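Local coordinates for EmGH1 (Erythrobacter marinus, PDB 5Z87), which probably hydrolyses beta-glucosidic bonds as a glycoside hydrolase of family 3, at residues 190-195 with 231-236; 182-187 with 258-263; 240-245 with 249-254; 178-183 with 210-215. All blocks are in the same frame, centred on the assembly; numbering follows the deposited sequence.

In the fold
All four contacts belong to the TIM-barrel-like N-terminal domain of family 3 and follow its chain from just after strand 176-177 to helix 254-261. Contact 4 comes first and crosses contact 1 in chain order, since segment 178-183 precedes 190-195, and helix 201-216 precedes strand 229-235. Contact 2 begins on the same loop, shares I182 and D183 with contact 4, and encloses contacts 1 and 3. The centre of contact 1 lies about 10 Å from that of contact 2 and 11 Å from that of contact 4; the centres of contacts 3 and 4 are about 23 Å apart. One loop thus joins the ligand pocket to the helical layer, while contact 3 reaches the subunit interface.

Contact 1 of 4, residues 190-195 with 231-236; sequences WGRSEE and SVKHFA. With DTT (2,3-dihydroxy-1,4-dithiobutane), chain C.
R192 and H234, with K233 beside H234, bring three nitrogens onto a single hydroxyl oxygen of a bound dithiothreitol, probably from the crystallisation liquor, and the peptide bond before H234 is cis. The site lies in the TIM-barrel-like domain of a family 3 hydrolase: strand 229-235 carries the Lys-His pair, and the loop after strand 176-177 brings the arginine, consistent with a sugar-binding pocket as in related beta-glucosidases. DTT O2 lies 3.1 Å from R192 NH2, 3.0 Å from K233 NZ and 2.9 Å from H234 NE2, all hydrogen-bonded, with the oxygen at the edge of both the guanidinium and the imidazole. H234 CE1 sits over one face of the guanidinium, whose plane is turned 66° from the ring. The arginine chain bends at chi3 (74°), which turns its head side-on to E195, where NE meets OE1 at 2.8 Å and NH2 meets OE2 at 3.1 Å. Replacing R192 by an alanine would probably leave the E195 carboxylate without its direct charged mate and take one of the three nitrogens from the hydroxyl. A water links E195 OE2 to K233 NZ, so the carboxylate is tied to both basic residues. F178 O also holds the lysine, D183 receives H234 ND1, and Y238 OH bonds R192 NH1. K233, extended beyond CG, carries its NZ from the strand to DTT O2 and the water. R192 CB rests 3.5 Å above the centre of the W190 ring, and S193 OG adds a 2.7 Å bond to W190 O, which also takes the backbone N-H of S193 in the type I turn.

Contact 2 of 4, residues 182-187 with 258-263; sequences IDICTD and QNVVLP
I184 meets V260 and V261 with three different parts of its side chain. Its CG1 stands beside the backbone N and opposite the carbonyl carbon (chi1 -46°), which directs that branch at the helix: CG1 lies 4.0 Å from V261 CA, so the isoleucine touches the backbone itself. The second torsion is folded (chi2 -66°), and CD1 comes to 3.8 Å from V260 O, a plain van der Waals contact of a methyl with a carbonyl oxygen. The other branch, CG2, faces V260 CG1 at 4.4 Å, a looser apolar contact. Isoleucine suits this place because its two branches can serve the backbone and a neighbouring valine at once, while V260 offers both its carbonyl and its CG1 to them.

Alongside this apolar patch, a water lies 2.7 Å from I182 O and 2.8 Å from V261 O. It is placed to bridge the two backbones, though it has more acceptors in reach than protons to give. V204 of helix 201-216 covers I184 as well, and I182 packs on that same valine.

Helix 254-261 has a wider pi-type turn at 258-261, just where the isoleucine lands. Packing of this sort, a loop that follows one barrel strand laid against the helix that follows the next, belongs to the beta/alpha architecture of the TIM-barrel-like domain.

Contact 3 of 4, residues 240-245 with 249-254; sequences QGIGGR and PSHIGP
I242 N donates to P249 O over 2.9 Å, the one conventional hydrogen bond directly joining 240-245 to 249-254. The same oxygen also receives a CH...O contact from G241, whose CA is 3.3 Å away. Proline has no backbone N-H to give, so P249 contributes by its carbonyl. Next to it a water carries the pairing further, 2.6 Å from Q240 O and 2.8 Å from H251 N, and thereby satisfies both polar backbone atoms.

The side-chain contacts are mostly apolar. I242 CG2 comes from an oblique direction to H251 CD2 at 3.5 Å, while its CG1 reaches P249 CD at 4.3 Å. The first torsion of I242 (chi1 60°) sets CG1 between the backbone N and the carbonyl carbon, on the proline side. Q240 and I252 cross at about a right angle, I252 CD1 lying 4.0 Å from Q240 OE1. The bend of Q240 at chi2 (58°) lets its NE2 turn to I184 O and T186 OG1. S250 OG, small enough to fit against the Q240 backbone, bonds to G237 O.

G243 and G244 both have positive phi, which suits glycine, and a side chain at G243 would run into R245 NH1. H251 ND1 bonds E256 of the second subunit, and R245 meets G646, P637 and Y651 there.

Together the two segments make up much of the loop between strand 229-235 and helix 254-261, ending at G253, the N-cap of that helix, with S250 bonded through its backbone to E283 of strand 283-284.

Contact 4 of 4, residues 178-183 with 210-215; sequences FSPNID and AIVEGL
P180 packs its ring on I211 and, more loosely, on V212 of helix 201-216, in the middle of a loop that begins at the ligand pocket. F178 comes first: its ring lines that pocket and stacks with F128. At S179 the hydroxyl bonds C131 N, so its polar end is turned to a neighbouring loop.

P180 follows a cis peptide bond and makes the direct contacts with the helix. Its CB lies 3.6 Å from I211 CG2 and 3.7 Å from I211 CD1, and at the far side of CG its CD is 4.3 Å from V212 CG2. Proline and isoleucine run past each other in opposite directions, and the isoleucine offers both branches: chi1 of -60° sets CG1 anti to the carbonyl carbon and leaves CG2 anti to the backbone N, while CD1 reaches the CB corner of the ring. Proline is the residue that most readily accepts the cis peptide bond found here, and the branched isoleucine sets two methyls against the ring. Beyond the proline, I211 packs on V158 and F162 of helix 155-171.

N181 turns away from the helix. Its OD1 accepts from D183 N at 3.0 Å, an Asx turn, with the donor tilted 27° from the amide plane, while its ND2 bonds E195. I182 has its CB directed at the helix and packs on A208 there.

The chemistry is therefore divided: apolar ring and methyl packing faces the helix, whereas the asparagine and aspartate turn to E195 and H234 and probably form a second shell to the pocket.

Contact 1 of 4, residues 190-195 with 231-236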
loop_
_atom_site.group_PDB
_atom_site.type_symbol
_atom_site.label_atom_id
_atom_site.label_comp_id
_atom_site.label_asym_id
_atom_site.label_seq_id
_atom_site.Cartn_x
_atom_site.Cartn_y
_atom_site.Cartn_z
ATOM N N TRP A 190 3.392 -6.771 8.873
ATOM C CA TRP A 190 3.205 -6.179 10.192
ATOM C C TRP A 190 3.535 -7.169 11.305
ATOM O O TRP A 190 2.946 -8.254 11.380
ATOM C CB TRP A 190 1.757 -5.717 10.311
ATOM C CG TRP A 190 1.465 -4.781 11.456
ATOM C CD1 TRP A 190 2.284 -3.817 11.976
ATOM C CD2 TRP A 190 0.250 -4.724 12.198
ATOM N NE1 TRP A 190 1.636 -3.160 13.002
ATOM C CE2 TRP A 190 0.383 -3.697 13.146
ATOM C CE3 TRP A 190 -0.952 -5.443 12.145
ATOM C CZ2 TRP A 190 -0.637 -3.375 14.038
ATOM C CZ3 TRP A 190 -1.959 -5.118 13.030
ATOM C CH2 TRP A 190 -1.799 -4.088 13.953
ATOM N N GLY A 191 4.473 -6.785 12.172
ATOM C CA GLY A 191 4.887 -7.634 13.278
ATOM C C GLY A 191 3.784 -7.966 14.272
ATOM O O GLY A 191 3.950 -8.904 15.059
ATOM N N ARG A 192 2.660 -7.247 14.237
ATOM C CA ARG A 192 1.549 -7.486 15.143
ATOM C C ARG A 192 0.421 -8.273 14.502
ATOM O O ARG A 192 -0.645 -8.413 15.118
ATOM C CB ARG A 192 1.011 -6.161 15.694
ATOM C CG ARG A 192 2.084 -5.320 16.383
ATOM C CD ARG A 192 1.485 -4.159 17.146
ATOM N NE ARG A 192 0.839 -4.614 18.369
ATOM C CZ ARG A 192 0.428 -3.819 19.353
ATOM N NH1 ARG A 192 0.597 -2.512 19.253
ATOM N NH2 ARG A 192 -0.152 -4.340 20.441
ATOM N N SER A 193 0.627 -8.783 13.281
ATOM C CA SER A 193 -0.405 -9.569 12.607
ATOM C C SER A 193 -1.015 -10.642 13.518
ATOM O O SER A 193 -2.239 -10.832 13.533
ATOM C CB SER A 193 0.172 -10.220 11.346
ATOM O OG SER A 193 0.643 -9.248 10.428
ATOM N N GLU A 194 -0.177 -11.355 14.281
ATOM C CA GLU A 194 -0.673 -12.486 15.067
ATOM C C GLU A 194 -1.706 -12.076 16.116
ATOM O O GLU A 194 -2.497 -12.922 16.554
ATOM C CB GLU A 194 0.495 -13.174 15.754
ATOM C CG GLU A 194 1.140 -12.282 16.804
ATOM C CD GLU A 194 2.425 -12.859 17.349
ATOM O OE1 GLU A 194 2.401 -13.475 18.433
ATOM O OE2 GLU A 194 3.458 -12.700 16.681
ATOM N N GLU A 195 -1.718 -10.804 16.528
ATOM C CA GLU A 195 -2.679 -10.350 17.522
ATOM C C GLU A 195 -4.087 -10.203 16.970
ATOM O O GLU A 195 -5.021 -10.030 17.770
ATOM C CB GLU A 195 -2.266 -9.005 18.101
ATOM C CG GLU A 195 -0.861 -8.940 18.590
ATOM C CD GLU A 195 -0.583 -7.590 19.217
ATOM O OE1 GLU A 195 0.612 -7.235 19.350
ATOM O OE2 GLU A 195 -1.579 -6.888 19.547
ATOM N N SER A 231 -11.259 -3.249 26.486
ATOM C CA SER A 231 -10.930 -2.020 25.763
ATOM C C SER A 231 -10.540 -2.411 24.336
ATOM O O SER A 231 -9.377 -2.709 24.055
ATOM C CB SER A 231 -9.807 -1.237 26.453
ATOM O OG SER A 231 -9.934 -1.307 27.860
ATOM N N VAL A 232 -11.509 -2.404 23.423
ATOM C CA VAL A 232 -11.230 -2.857 22.065
ATOM C C VAL A 232 -10.275 -1.881 21.389
ATOM O O VAL A 232 -10.393 -0.656 21.539
ATOM C CB VAL A 232 -12.542 -3.029 21.284
ATOM C CG1 VAL A 232 -13.337 -4.187 21.870
ATOM C CG2 VAL A 232 -13.368 -1.746 21.357
ATOM N N LYS A 233 -9.294 -2.424 20.667
ATOM C CA LYS A 233 -8.202 -1.633 20.121
ATOM C C LYS A 233 -7.852 -2.189 18.744
ATOM O O LYS A 233 -8.233 -3.316 18.414
ATOM C CB LYS A 233 -7.002 -1.660 21.073
ATOM C CG LYS A 233 -6.426 -3.051 21.276
ATOM C CD LYS A 233 -5.252 -3.044 22.225
ATOM C CE LYS A 233 -4.468 -4.359 22.118
ATOM N NZ LYS A 233 -3.502 -4.570 23.263
ATOM N N HIS A 234 -7.149 -1.402 17.913
ATOM C CA HIS A 234 -6.776 -0.009 18.136
ATOM C C HIS A 234 -7.519 0.913 17.170
ATOM O O HIS A 234 -7.324 0.814 15.965
ATOM C CB HIS A 234 -5.270 0.176 17.966
ATOM C CG HIS A 234 -4.441 -0.841 18.685
ATOM N ND1 HIS A 234 -4.339 -2.152 18.266
ATOM C CD2 HIS A 234 -3.644 -0.730 19.777
ATOM C CE1 HIS A 234 -3.522 -2.806 19.073
ATOM N NE2 HIS A 234 -3.081 -1.964 19.994
ATOM N N PHE A 235 -8.338 1.818 17.722
ATOM C CA PHE A 235 -9.305 2.632 16.978
ATOM C C PHE A 235 -8.599 3.755 16.220
ATOM O O PHE A 235 -8.060 4.668 16.851
ATOM C CB PHE A 235 -10.296 3.225 17.976
ATOM C CG PHE A 235 -11.614 3.619 17.396
ATOM C CD1 PHE A 235 -12.411 2.691 16.752
ATOM C CD2 PHE A 235 -12.083 4.918 17.553
ATOM C CE1 PHE A 235 -13.654 3.052 16.243
ATOM C CE2 PHE A 235 -13.320 5.296 17.046
ATOM C CZ PHE A 235 -14.115 4.363 16.395
ATOM N N ALA A 236 -8.591 3.724 14.883
ATOM C CA ALA A 236 -9.101 2.671 14.006
ATOM C C ALA A 236 -8.207 2.671 12.770
ATOM O O ALA A 236 -7.765 3.740 12.337
ATOM C CB ALA A 236 -10.560 2.916 13.610
HETATM S S1 DTT C . 1.743 0.057 22.577
HETATM C C1 DTT C . 0.288 -0.946 22.095
HETATM C C2 DTT C . -0.352 -1.994 23.043
HETATM O O2 DTT C . -1.558 -2.403 22.402
HETATM C C3 DTT C . -0.634 -1.649 24.529
HETATM O O3 DTT C . -1.802 -2.314 25.023
HETATM C C4 DTT C . 0.506 -2.078 25.443
HETATM S S4 DTT C . 1.713 -0.801 25.892
HETATM O O HOH W 1 -2.076 -6.915 22.361
#

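Contact 2 of 4, residues 182-187 with 258-263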
loop_
_atom_site.group_PDB
_atom_site.type_symbol
_atom_site.label_atom_id
_atom_site.label_comp_id
_atom_site.label_asym_id
_atom_site.label_seq_id
_atom_site.Cartn_x
_atom_site.Cartn_y
_atom_site.Cartn_z
ATOM N N ILE A 182 -8.861 -5.829 17.615
ATOM C CA ILE A 182 -9.771 -6.156 16.533
ATOM C C ILE A 182 -9.400 -5.351 15.293
ATOM O O ILE A 182 -10.268 -4.956 14.509
ATOM C CB ILE A 182 -11.232 -5.941 16.947
ATOM C CG1 ILE A 182 -11.466 -4.517 17.452
ATOM C CG2 ILE A 182 -11.587 -6.943 18.035
ATOM C CD1 ILE A 182 -12.921 -4.278 17.902
ATOM N N ASP A 183 -8.101 -5.124 15.108
ATOM C CA ASP A 183 -7.586 -4.593 13.855
ATOM C C ASP A 183 -7.747 -5.625 12.739
ATOM O O ASP A 183 -7.967 -6.815 12.981
ATOM C CB ASP A 183 -6.111 -4.202 14.005
ATOM C CG ASP A 183 -5.890 -3.152 15.104
ATOM O OD1 ASP A 183 -6.672 -2.172 15.142
ATOM O OD2 ASP A 183 -4.954 -3.308 15.929
ATOM N N ILE A 184 -7.636 -5.151 11.503
ATOM C CA ILE A 184 -7.764 -5.982 10.312
ATOM C C ILE A 184 -6.368 -6.219 9.768
ATOM O O ILE A 184 -5.618 -5.263 9.537
ATOM C CB ILE A 184 -8.650 -5.299 9.257
ATOM C CG1 ILE A 184 -9.916 -4.731 9.910
ATOM C CG2 ILE A 184 -8.976 -6.249 8.105
ATOM C CD1 ILE A 184 -10.853 -5.800 10.474
ATOM N N CYS A 185 -6.009 -7.488 9.569
ATOM C CA CYS A 185 -4.683 -7.830 9.048
ATOM C C CYS A 185 -4.752 -7.838 7.529
ATOM O O CYS A 185 -5.058 -8.854 6.913
ATOM C CB CYS A 185 -4.206 -9.183 9.570
ATOM S SG CYS A 185 -2.511 -9.598 8.942
ATOM N N THR A 186 -4.476 -6.690 6.912
ATOM C CA THR A 186 -4.352 -6.602 5.461
ATOM C C THR A 186 -2.903 -6.641 4.989
ATOM O O THR A 186 -2.657 -6.716 3.782
ATOM C CB THR A 186 -5.004 -5.313 4.936
ATOM O OG1 THR A 186 -4.359 -4.183 5.538
ATOM C CG2 THR A 186 -6.496 -5.286 5.248
ATOM N N ASP A 187 -1.935 -6.566 5.900
ATOM C CA ASP A 187 -0.526 -6.524 5.518
ATOM C C ASP A 187 0.278 -7.439 6.435
ATOM O O ASP A 187 0.669 -7.036 7.546
ATOM C CB ASP A 187 0.018 -5.101 5.551
ATOM C CG ASP A 187 1.265 -4.945 4.698
ATOM O OD1 ASP A 187 2.125 -5.854 4.721
ATOM O OD2 ASP A 187 1.385 -3.913 4.000
ATOM N N GLN A 258 -15.837 2.572 6.828
ATOM C CA GLN A 258 -17.148 2.149 7.304
ATOM C C GLN A 258 -17.403 0.661 7.082
ATOM O O GLN A 258 -18.105 0.033 7.884
ATOM C CB GLN A 258 -18.245 2.974 6.615
ATOM C CG GLN A 258 -18.446 4.374 7.221
ATOM C CD GLN A 258 -19.088 4.319 8.610
ATOM O OE1 GLN A 258 -19.780 3.363 8.939
ATOM N NE2 GLN A 258 -18.858 5.341 9.417
ATOM N N ASN A 259 -16.862 0.075 6.011
ATOM C CA ASN A 259 -17.212 -1.296 5.656
ATOM C C ASN A 259 -16.095 -2.310 5.857
ATOM O O ASN A 259 -16.374 -3.515 5.799
ATOM C CB ASN A 259 -17.692 -1.357 4.198
ATOM C CG ASN A 259 -18.892 -0.462 3.957
ATOM O OD1 ASN A 259 -20.023 -0.891 4.110
ATOM N ND2 ASN A 259 -18.644 0.789 3.572
ATOM N N VAL A 260 -14.851 -1.877 6.078
ATOM C CA VAL A 260 -13.734 -2.787 6.355
ATOM C C VAL A 260 -13.304 -2.698 7.809
ATOM O O VAL A 260 -13.331 -3.690 8.536
ATOM C CB VAL A 260 -12.533 -2.518 5.417
ATOM C CG1 VAL A 260 -11.370 -3.420 5.790
ATOM C CG2 VAL A 260 -12.909 -2.709 3.963
ATOM N N VAL A 261 -12.891 -1.515 8.246
ATOM C CA VAL A 261 -12.132 -1.374 9.481
ATOM C C VAL A 261 -13.058 -1.299 10.692
ATOM O O VAL A 261 -12.829 -1.967 11.707
ATOM C CB VAL A 261 -11.220 -0.135 9.373
ATOM C CG1 VAL A 261 -10.472 0.103 10.661
ATOM C CG2 VAL A 261 -10.249 -0.293 8.189
ATOM N N LEU A 262 -14.114 -0.493 10.605
ATOM C CA LEU A 262 -15.042 -0.204 11.700
ATOM C C LEU A 262 -16.020 -1.313 12.097
ATOM O O LEU A 262 -16.429 -1.333 13.262
ATOM C CB LEU A 262 -15.866 1.045 11.365
ATOM C CG LEU A 262 -15.096 2.366 11.338
ATOM C CD1 LEU A 262 -16.049 3.513 11.046
ATOM C CD2 LEU A 262 -14.343 2.592 12.651
ATOM N N PRO A 263 -16.471 -2.201 11.204
ATOM C CA PRO A 263 -17.584 -3.121 11.577
ATOM C C PRO A 263 -17.308 -3.921 12.844
ATOM O O PRO A 263 -18.233 -4.130 13.651
ATOM C CB PRO A 263 -17.727 -4.028 10.345
ATOM C CG PRO A 263 -17.313 -3.127 9.201
ATOM C CD PRO A 263 -16.193 -2.267 9.748
HETATM O O HOH W 2 -10.380 -2.862 12.789
#

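Contact 3 of 4, residues 240-245 with 249-254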
loop_
_atom_site.group_PDB
_atom_site.type_symbol
_atom_site.label_atom_id
_atom_site.label_comp_id
_atom_site.label_asym_id
_atom_site.label_seq_id
_atom_site.Cartn_x
_atom_site.Cartn_y
_atom_site.Cartn_z
ATOM N N GLN A 240 -3.461 -1.116 8.928
ATOM C CA GLN A 240 -3.256 -0.750 7.532
ATOM C C GLN A 240 -2.025 0.126 7.332
ATOM O O GLN A 240 -1.858 0.695 6.249
ATOM C CB GLN A 240 -4.511 -0.053 6.972
ATOM C CG GLN A 240 -5.700 -0.989 6.723
ATOM C CD GLN A 240 -6.156 -1.734 7.995
ATOM O OE1 GLN A 240 -6.649 -1.122 8.933
ATOM N NE2 GLN A 240 -5.978 -3.059 8.019
ATOM N N GLY A 241 -1.162 0.249 8.345
ATOM C CA GLY A 241 0.020 1.085 8.201
ATOM C C GLY A 241 0.842 0.731 6.971
ATOM O O GLY A 241 1.023 -0.456 6.667
ATOM N N ILE A 242 1.318 1.738 6.236
ATOM C CA ILE A 242 2.013 1.457 4.987
ATOM C C ILE A 242 3.308 0.713 5.278
ATOM O O ILE A 242 3.890 0.823 6.366
ATOM C CB ILE A 242 2.290 2.739 4.179
ATOM C CG1 ILE A 242 3.158 3.722 4.980
ATOM C CG2 ILE A 242 0.990 3.344 3.680
ATOM C CD1 ILE A 242 3.490 5.032 4.213
ATOM N N GLY A 243 3.751 -0.073 4.298
ATOM C CA GLY A 243 4.975 -0.828 4.434
ATOM C C GLY A 243 4.911 -1.976 5.411
ATOM O O GLY A 243 5.912 -2.686 5.556
ATOM N N GLY A 244 3.759 -2.203 6.055
ATOM C CA GLY A 244 3.695 -3.115 7.169
ATOM C C GLY A 244 4.492 -2.638 8.348
ATOM O O GLY A 244 4.870 -3.436 9.203
ATOM N N ARG A 245 4.771 -1.344 8.405
ATOM C CA ARG A 245 5.645 -0.778 9.408
ATOM C C ARG A 245 4.814 -0.247 10.570
ATOM O O ARG A 245 3.861 0.519 10.364
ATOM C CB ARG A 245 6.504 0.314 8.782
ATOM C CG ARG A 245 7.319 -0.215 7.600
ATOM C CD ARG A 245 8.321 0.833 7.092
ATOM N NE ARG A 245 7.681 1.930 6.362
ATOM C CZ ARG A 245 7.669 2.047 5.031
ATOM N NH1 ARG A 245 8.240 1.119 4.289
ATOM N NH2 ARG A 245 7.083 3.090 4.438
ATOM N N PRO A 249 1.530 5.667 8.729
ATOM C CA PRO A 249 0.171 6.097 8.397
ATOM C C PRO A 249 -0.585 5.021 7.651
ATOM O O PRO A 249 -0.012 4.162 6.977
ATOM C CB PRO A 249 0.385 7.332 7.511
ATOM C CG PRO A 249 1.729 7.855 7.933
ATOM C CD PRO A 249 2.541 6.590 8.182
ATOM N N SER A 250 -1.901 5.097 7.772
ATOM C CA SER A 250 -2.825 4.274 7.014
ATOM C C SER A 250 -3.554 5.164 6.021
ATOM O O SER A 250 -3.823 6.338 6.310
ATOM C CB SER A 250 -3.832 3.583 7.934
ATOM O OG SER A 250 -3.141 2.837 8.916
ATOM N N HIS A 251 -3.845 4.606 4.853
ATOM C CA HIS A 251 -4.568 5.295 3.793
ATOM C C HIS A 251 -5.911 4.593 3.658
ATOM O O HIS A 251 -6.019 3.555 3.004
ATOM C CB HIS A 251 -3.781 5.299 2.488
ATOM C CG HIS A 251 -2.482 6.035 2.580
ATOM N ND1 HIS A 251 -2.208 7.152 1.823
ATOM C CD2 HIS A 251 -1.395 5.834 3.366
ATOM C CE1 HIS A 251 -0.998 7.598 2.122
ATOM N NE2 HIS A 251 -0.483 6.816 3.055
ATOM N N ILE A 252 -6.925 5.160 4.300
ATOM C CA ILE A 252 -8.244 4.551 4.405
ATOM C C ILE A 252 -9.273 5.614 4.039
ATOM O O ILE A 252 -9.343 6.659 4.693
ATOM C CB ILE A 252 -8.498 4.001 5.822
ATOM C CG1 ILE A 252 -7.334 3.104 6.252
ATOM C CG2 ILE A 252 -9.807 3.223 5.881
ATOM C CD1 ILE A 252 -7.439 2.562 7.678
ATOM N N GLY A 253 -10.029 5.370 2.971
ATOM C CA GLY A 253 -11.133 6.225 2.604
ATOM C C GLY A 253 -12.309 6.033 3.547
ATOM O O GLY A 253 -12.374 5.047 4.301
ATOM N N PRO A 254 -13.262 6.973 3.532
ATOM C CA PRO A 254 -14.395 6.875 4.475
ATOM C C PRO A 254 -15.307 5.685 4.224
ATOM O O PRO A 254 -15.815 5.105 5.189
ATOM C CB PRO A 254 -15.134 8.209 4.289
ATOM C CG PRO A 254 -14.652 8.741 2.950
ATOM C CD PRO A 254 -13.237 8.267 2.825
HETATM O O HOH W 3 -2.574 2.161 4.228
#

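Contact 4 of 4, residues 178-183 with 210-215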
loop_
_atom_site.group_PDB
_atom_site.type_symbol
_atom_site.label_atom_id
_atom_site.label_comp_id
_atom_site.label_asym_id
_atom_site.label_seq_id
_atom_site.Cartn_x
_atom_site.Cartn_y
_atom_site.Cartn_z
ATOM N N PHE A 178 -6.774 -4.352 28.103
ATOM C CA PHE A 178 -6.541 -3.687 26.828
ATOM C C PHE A 178 -6.607 -4.721 25.699
ATOM O O PHE A 178 -5.641 -4.995 24.995
ATOM C CB PHE A 178 -5.196 -2.970 26.856
ATOM C CG PHE A 178 -5.093 -1.882 27.902
ATOM C CD1 PHE A 178 -6.220 -1.172 28.314
ATOM C CD2 PHE A 178 -3.850 -1.551 28.453
ATOM C CE1 PHE A 178 -6.115 -0.161 29.257
ATOM C CE2 PHE A 178 -3.730 -0.537 29.402
ATOM C CZ PHE A 178 -4.863 0.169 29.796
ATOM N N SER A 179 -7.784 -5.326 25.584
ATOM C CA SER A 179 -8.073 -6.428 24.677
ATOM C C SER A 179 -9.565 -6.427 24.431
ATOM O O SER A 179 -10.323 -5.922 25.266
ATOM C CB SER A 179 -7.644 -7.784 25.278
ATOM O OG SER A 179 -6.248 -7.830 25.510
ATOM N N PRO A 180 -10.029 -6.987 23.299
ATOM C CA PRO A 180 -9.264 -7.614 22.217
ATOM C C PRO A 180 -8.691 -6.626 21.193
ATOM O O PRO A 180 -9.148 -5.497 21.056
ATOM C CB PRO A 180 -10.302 -8.506 21.542
ATOM C CG PRO A 180 -11.591 -7.713 21.680
ATOM C CD PRO A 180 -11.480 -7.019 23.033
ATOM N N ASN A 181 -7.669 -7.082 20.481
ATOM C CA ASN A 181 -7.186 -6.406 19.287
ATOM C C ASN A 181 -8.120 -6.794 18.151
ATOM O O ASN A 181 -8.187 -7.965 17.770
ATOM C CB ASN A 181 -5.743 -6.828 19.020
ATOM C CG ASN A 181 -5.160 -6.227 17.738
ATOM O OD1 ASN A 181 -5.810 -6.177 16.688
ATOM N ND2 ASN A 181 -3.906 -5.790 17.823
ATOM N N ILE A 182 -8.861 -5.829 17.615
ATOM C CA ILE A 182 -9.771 -6.156 16.533
ATOM C C ILE A 182 -9.400 -5.351 15.293
ATOM O O ILE A 182 -10.268 -4.956 14.509
ATOM C CB ILE A 182 -11.232 -5.941 16.947
ATOM C CG1 ILE A 182 -11.466 -4.517 17.452
ATOM C CG2 ILE A 182 -11.587 -6.943 18.035
ATOM C CD1 ILE A 182 -12.921 -4.278 17.902
ATOM N N ASP A 183 -8.101 -5.124 15.108
ATOM C CA ASP A 183 -7.586 -4.593 13.855
ATOM C C ASP A 183 -7.747 -5.625 12.739
ATOM O O ASP A 183 -7.967 -6.815 12.981
ATOM C CB ASP A 183 -6.111 -4.202 14.005
ATOM C CG ASP A 183 -5.890 -3.152 15.104
ATOM O OD1 ASP A 183 -6.672 -2.172 15.142
ATOM O OD2 ASP A 183 -4.954 -3.308 15.929
ATOM N N ALA A 210 -17.638 -12.322 20.336
ATOM C CA ALA A 210 -17.498 -13.467 21.227
ATOM C C ALA A 210 -16.469 -13.191 22.317
ATOM O O ALA A 210 -16.657 -13.598 23.468
ATOM C CB ALA A 210 -17.124 -14.717 20.432
ATOM N N ILE A 211 -15.381 -12.499 21.970
ATOM C CA ILE A 211 -14.373 -12.119 22.959
ATOM C C ILE A 211 -14.971 -11.177 23.992
ATOM O O ILE A 211 -14.756 -11.337 25.199
ATOM C CB ILE A 211 -13.150 -11.471 22.281
ATOM C CG1 ILE A 211 -12.473 -12.424 21.295
ATOM C CG2 ILE A 211 -12.136 -10.985 23.352
ATOM C CD1 ILE A 211 -11.568 -11.699 20.291
ATOM N N VAL A 212 -15.676 -10.141 23.534
ATOM C CA VAL A 212 -16.234 -9.175 24.474
ATOM C C VAL A 212 -17.250 -9.862 25.374
ATOM O O VAL A 212 -17.252 -9.671 26.596
ATOM C CB VAL A 212 -16.851 -7.966 23.735
ATOM C CG1 VAL A 212 -17.564 -7.026 24.721
ATOM C CG2 VAL A 212 -15.793 -7.190 22.971
ATOM N N GLU A 213 -18.098 -10.709 24.795
ATOM C CA GLU A 213 -19.108 -11.379 25.595
ATOM C C GLU A 213 -18.510 -12.471 26.479
ATOM O O GLU A 213 -19.135 -12.846 27.475
ATOM C CB GLU A 213 -20.220 -11.898 24.671
ATOM C CG GLU A 213 -21.060 -10.725 24.111
ATOM C CD GLU A 213 -22.137 -11.113 23.106
ATOM O OE1 GLU A 213 -21.859 -11.897 22.164
ATOM O OE2 GLU A 213 -23.267 -10.591 23.245
ATOM N N GLY A 214 -17.306 -12.957 26.168
ATOM C CA GLY A 214 -16.595 -13.842 27.072
ATOM C C GLY A 214 -15.916 -13.111 28.214
ATOM O O GLY A 214 -15.965 -13.557 29.362
ATOM N N LEU A 215 -15.269 -11.981 27.920
ATOM C CA LEU A 215 -14.539 -11.257 28.956
ATOM C C LEU A 215 -15.471 -10.459 29.870
ATOM O O LEU A 215 -15.216 -10.349 31.073
ATOM C CB LEU A 215 -13.501 -10.332 28.316
ATOM C CG LEU A 215 -12.201 -10.983 27.836
ATOM C CD1 LEU A 215 -11.396 -9.999 26.979
ATOM C CD2 LEU A 215 -11.368 -11.475 29.023
#